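Local coordinates for Lmo2470 protein (Listeria monocytogenes EGD-e, PDB 5HL3), which is an internalin with leucine-rich repeats that interacts with the host protein afadin, facilitates basement membrane crossing and binds calcium ions, at residues T328-Y342 / G349-N361. Residues are numbered along the deposited sequence; the frame is centred on the assembly and turned at random. Where two conformers were deposited one is given.
Sequences TSALSPGEYKLDVSY and GGVCSYDWNVTIN. With CA (calcium ion), chain H.
Asp339 and Asp355 face each other as a non-hydrogen-bonded pair in the antiparallel hairpin of strands 334-342 and 350-360, and a calcium ion joins them. Asp339 starts with CB 3.8 Å from Asp355 OD1; chi1 of 166° sets CG opposite its backbone N and swings the carboxylate toward the partner strand, Asp339 CG lying 3.6 Å from Ser353 OG. At the tip, Asp339 OD2 binds the calcium at 2.5 Å and lies 2.6 Å from Ser353 OG, a fellow ligand. Ser341 OG donates to the syn lone pair of Asp339 OD1 at 2.8 Å; metal and hydroxyl together hold the carboxylate's rotation. From strand 350-360, Ser353 OG (2.4 Å) and Asp355 OD1 (2.3 Å) bind the ion, and four waters complete seven ligands.

The other face is largely apolar and aromatic. Leu338 CB sits over the centre of the Trp356 six-membered ring, 3.6 Å from its centroid, as a CH-pi contact, while Val340 CG2 meets the ring edge. Cys352 CB lies over one face of the Tyr342 ring. One face of this hairpin holds a hydrated calcium site whose metal probably offsets the repulsion of two neighbouring carboxylates, and the other packs against strand 280-283 and helix 285-292.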
# COMPACT_ATOMS: atom_id res chain seq x y z
N THR A 328 -23.03 27.58 22.32
CA THR A 328 -21.96 28.53 22.69
C THR A 328 -22.51 29.82 23.30
O THR A 328 -21.77 30.78 23.48
CB THR A 328 -21.16 28.93 21.41
OG1 THR A 328 -22.08 29.29 20.37
CG2 THR A 328 -20.28 27.80 20.94
N SER A 329 -23.79 29.84 23.65
CA SER A 329 -24.45 31.08 24.07
C SER A 329 -23.96 31.70 25.38
O SER A 329 -24.12 32.91 25.59
CB SER A 329 -25.96 30.88 24.11
OG SER A 329 -26.34 30.01 25.17
N ALA A 330 -23.34 30.90 26.25
CA ALA A 330 -22.85 31.43 27.54
C ALA A 330 -21.39 31.91 27.49
O ALA A 330 -20.92 32.50 28.45
CB ALA A 330 -23.02 30.39 28.65
N LEU A 331 -20.70 31.68 26.37
CA LEU A 331 -19.29 32.07 26.24
C LEU A 331 -19.12 33.57 26.09
O LEU A 331 -19.95 34.24 25.48
CB LEU A 331 -18.64 31.38 25.04
CG LEU A 331 -18.68 29.85 25.04
CD1 LEU A 331 -18.00 29.26 23.82
CD2 LEU A 331 -18.04 29.29 26.30
N SER A 332 -18.03 34.10 26.65
CA SER A 332 -17.75 35.52 26.55
C SER A 332 -16.99 35.79 25.24
O SER A 332 -16.54 34.85 24.56
CB SER A 332 -16.93 35.97 27.76
OG SER A 332 -15.70 35.27 27.81
N PRO A 333 -16.86 37.07 24.85
CA PRO A 333 -16.15 37.36 23.59
C PRO A 333 -14.71 36.84 23.59
O PRO A 333 -14.06 36.82 24.63
CB PRO A 333 -16.18 38.90 23.52
CG PRO A 333 -17.36 39.28 24.33
CD PRO A 333 -17.37 38.31 25.47
N GLY A 334 -14.25 36.38 22.44
CA GLY A 334 -12.89 35.88 22.31
C GLY A 334 -12.79 34.95 21.13
O GLY A 334 -13.71 34.87 20.32
N GLU A 335 -11.66 34.25 21.05
CA GLU A 335 -11.39 33.28 20.00
C GLU A 335 -11.42 31.90 20.62
O GLU A 335 -10.75 31.65 21.62
CB GLU A 335 -10.01 33.52 19.40
CG GLU A 335 -9.74 34.93 18.89
CD GLU A 335 -10.55 35.34 17.66
OE1 GLU A 335 -11.02 34.44 16.95
OE2 GLU A 335 -10.65 36.59 17.44
N TYR A 336 -12.15 30.98 19.99
CA TYR A 336 -12.35 29.63 20.52
C TYR A 336 -12.09 28.54 19.50
O TYR A 336 -12.30 28.73 18.30
CB TYR A 336 -13.80 29.50 20.99
CG TYR A 336 -14.16 30.44 22.13
CD1 TYR A 336 -14.57 31.74 21.89
CD2 TYR A 336 -14.10 30.00 23.46
CE1 TYR A 336 -14.89 32.59 22.94
CE2 TYR A 336 -14.42 30.83 24.51
CZ TYR A 336 -14.81 32.13 24.25
OH TYR A 336 -15.11 32.95 25.32
N LYS A 337 -11.61 27.40 20.00
CA LYS A 337 -11.43 26.17 19.20
C LYS A 337 -12.55 25.22 19.60
O LYS A 337 -12.61 24.80 20.76
CB LYS A 337 -10.10 25.53 19.51
CG LYS A 337 -8.89 26.36 19.12
CD LYS A 337 -7.61 25.53 19.13
CE LYS A 337 -7.20 25.10 20.53
NZ LYS A 337 -7.10 26.18 21.53
N LEU A 338 -13.44 24.92 18.66
CA LEU A 338 -14.59 24.02 18.89
C LEU A 338 -14.33 22.66 18.25
O LEU A 338 -13.60 22.54 17.27
CB LEU A 338 -15.89 24.61 18.31
CG LEU A 338 -16.69 25.51 19.25
CD1 LEU A 338 -15.89 26.68 19.78
CD2 LEU A 338 -18.00 26.00 18.61
N ASP A 339 -14.96 21.63 18.83
CA ASP A 339 -14.88 20.25 18.34
C ASP A 339 -16.23 19.60 18.47
O ASP A 339 -16.88 19.75 19.51
CB ASP A 339 -13.86 19.46 19.15
CG ASP A 339 -13.97 17.96 18.94
OD1 ASP A 339 -14.99 17.32 19.27
OD2 ASP A 339 -12.99 17.40 18.52
N VAL A 340 -16.68 18.93 17.41
CA VAL A 340 -17.83 18.04 17.47
C VAL A 340 -17.31 16.64 17.14
O VAL A 340 -16.61 16.44 16.14
CB VAL A 340 -18.96 18.45 16.51
CG1 VAL A 340 -19.96 17.31 16.26
CG2 VAL A 340 -19.72 19.61 17.09
N SER A 341 -17.67 15.69 17.99
CA SER A 341 -17.23 14.31 17.83
C SER A 341 -18.42 13.36 17.88
O SER A 341 -19.40 13.61 18.59
CB SER A 341 -16.21 13.96 18.91
OG SER A 341 -14.96 14.63 18.67
N TYR A 342 -18.32 12.27 17.14
CA TYR A 342 -19.35 11.25 17.14
C TYR A 342 -18.70 9.90 16.83
O TYR A 342 -17.49 9.80 16.55
CB TYR A 342 -20.47 11.61 16.15
CG TYR A 342 -20.07 11.55 14.71
CD1 TYR A 342 -19.51 12.66 14.05
CD2 TYR A 342 -20.19 10.35 13.99
CE1 TYR A 342 -19.13 12.58 12.74
CE2 TYR A 342 -19.83 10.28 12.68
CZ TYR A 342 -19.26 11.38 12.06
OH TYR A 342 -18.87 11.30 10.74
N GLY A 349 -10.77 2.88 20.65
CA GLY A 349 -10.10 4.17 20.41
C GLY A 349 -10.61 4.91 19.16
O GLY A 349 -10.13 6.01 18.87
N GLY A 350 -11.59 4.37 18.45
CA GLY A 350 -12.11 5.07 17.28
C GLY A 350 -12.95 6.29 17.62
O GLY A 350 -13.62 6.32 18.66
N VAL A 351 -12.96 7.26 16.72
CA VAL A 351 -13.82 8.44 16.85
C VAL A 351 -13.81 9.20 15.53
O VAL A 351 -12.84 9.15 14.79
CB VAL A 351 -13.39 9.37 18.02
CG1 VAL A 351 -12.04 10.00 17.76
CG2 VAL A 351 -14.43 10.44 18.29
N CYS A 352 -14.91 9.91 15.25
CA CYS A 352 -15.00 10.87 14.17
C CYS A 352 -15.05 12.25 14.80
O CYS A 352 -15.95 12.52 15.59
CB CYS A 352 -16.22 10.60 13.29
SG CYS A 352 -16.11 9.08 12.31
N SER A 353 -14.06 13.11 14.52
CA SER A 353 -13.91 14.38 15.24
C SER A 353 -13.58 15.52 14.29
O SER A 353 -12.69 15.41 13.47
CB SER A 353 -12.76 14.24 16.25
OG SER A 353 -12.46 15.48 16.88
N TYR A 354 -14.34 16.61 14.41
CA TYR A 354 -14.26 17.76 13.51
C TYR A 354 -14.07 19.03 14.31
O TYR A 354 -14.85 19.32 15.20
CB TYR A 354 -15.52 17.82 12.62
CG TYR A 354 -15.53 16.64 11.68
CD1 TYR A 354 -16.02 15.41 12.09
CD2 TYR A 354 -14.91 16.74 10.44
CE1 TYR A 354 -15.93 14.31 11.24
CE2 TYR A 354 -14.85 15.65 9.59
CZ TYR A 354 -15.33 14.44 10.01
OH TYR A 354 -15.22 13.31 9.19
N ASP A 355 -13.08 19.82 13.90
CA ASP A 355 -12.68 21.02 14.61
C ASP A 355 -12.96 22.27 13.79
O ASP A 355 -12.87 22.22 12.56
CB ASP A 355 -11.17 21.00 14.83
CG ASP A 355 -10.70 19.82 15.60
OD1 ASP A 355 -11.49 19.06 16.18
OD2 ASP A 355 -9.47 19.67 15.62
N TRP A 356 -13.17 23.40 14.46
CA TRP A 356 -13.25 24.69 13.75
C TRP A 356 -13.02 25.81 14.73
O TRP A 356 -13.15 25.62 15.94
CB TRP A 356 -14.56 24.87 12.96
CG TRP A 356 -15.81 25.13 13.78
CD1 TRP A 356 -16.44 26.33 13.92
CD2 TRP A 356 -16.61 24.17 14.51
NE1 TRP A 356 -17.56 26.19 14.70
CE2 TRP A 356 -17.67 24.88 15.08
CE3 TRP A 356 -16.50 22.81 14.75
CZ2 TRP A 356 -18.63 24.27 15.87
CZ3 TRP A 356 -17.48 22.20 15.54
CH2 TRP A 356 -18.51 22.95 16.10
N ASN A 357 -12.67 26.96 14.20
CA ASN A 357 -12.42 28.16 15.00
C ASN A 357 -13.59 29.11 14.97
O ASN A 357 -14.19 29.34 13.92
CB ASN A 357 -11.15 28.88 14.50
CG ASN A 357 -9.89 28.10 14.75
OD1 ASN A 357 -9.83 27.24 15.63
ND2 ASN A 357 -8.85 28.37 13.95
N VAL A 358 -13.91 29.66 16.13
CA VAL A 358 -15.02 30.59 16.27
C VAL A 358 -14.52 31.88 16.92
O VAL A 358 -13.82 31.84 17.94
CB VAL A 358 -16.15 30.00 17.15
CG1 VAL A 358 -17.31 30.97 17.33
CG2 VAL A 358 -16.65 28.69 16.56
N THR A 359 -14.88 33.01 16.31
CA THR A 359 -14.66 34.33 16.87
C THR A 359 -16.02 34.76 17.44
O THR A 359 -17.02 34.82 16.73
CB THR A 359 -14.19 35.34 15.81
OG1 THR A 359 -12.98 34.88 15.18
CG2 THR A 359 -13.95 36.75 16.45
N ILE A 360 -16.05 35.06 18.74
CA ILE A 360 -17.25 35.60 19.39
C ILE A 360 -17.02 37.08 19.67
O ILE A 360 -16.10 37.46 20.38
CB ILE A 360 -17.59 34.85 20.70
CG1 ILE A 360 -17.71 33.36 20.40
CG2 ILE A 360 -18.87 35.42 21.31
CD1 ILE A 360 -18.24 32.49 21.52
N ASN A 361 -17.87 37.92 19.09
CA ASN A 361 -17.79 39.37 19.31
C ASN A 361 -18.79 39.87 20.31
O ASN A 361 -19.88 39.34 20.42
CB ASN A 361 -17.97 40.09 17.99
CG ASN A 361 -16.79 39.92 17.08
OD1 ASN A 361 -15.64 40.02 17.52
ND2 ASN A 361 -17.05 39.69 15.80
OXT ASN A 361 -18.53 40.88 21.00
CA CA H . -10.79 17.14 17.32
O HOH W 1 -10.29 16.23 15.06
O HOH W 2 -8.43 17.54 17.05
O HOH W 3 -10.05 15.39 18.63
O HOH W 4 -10.10 18.50 19.21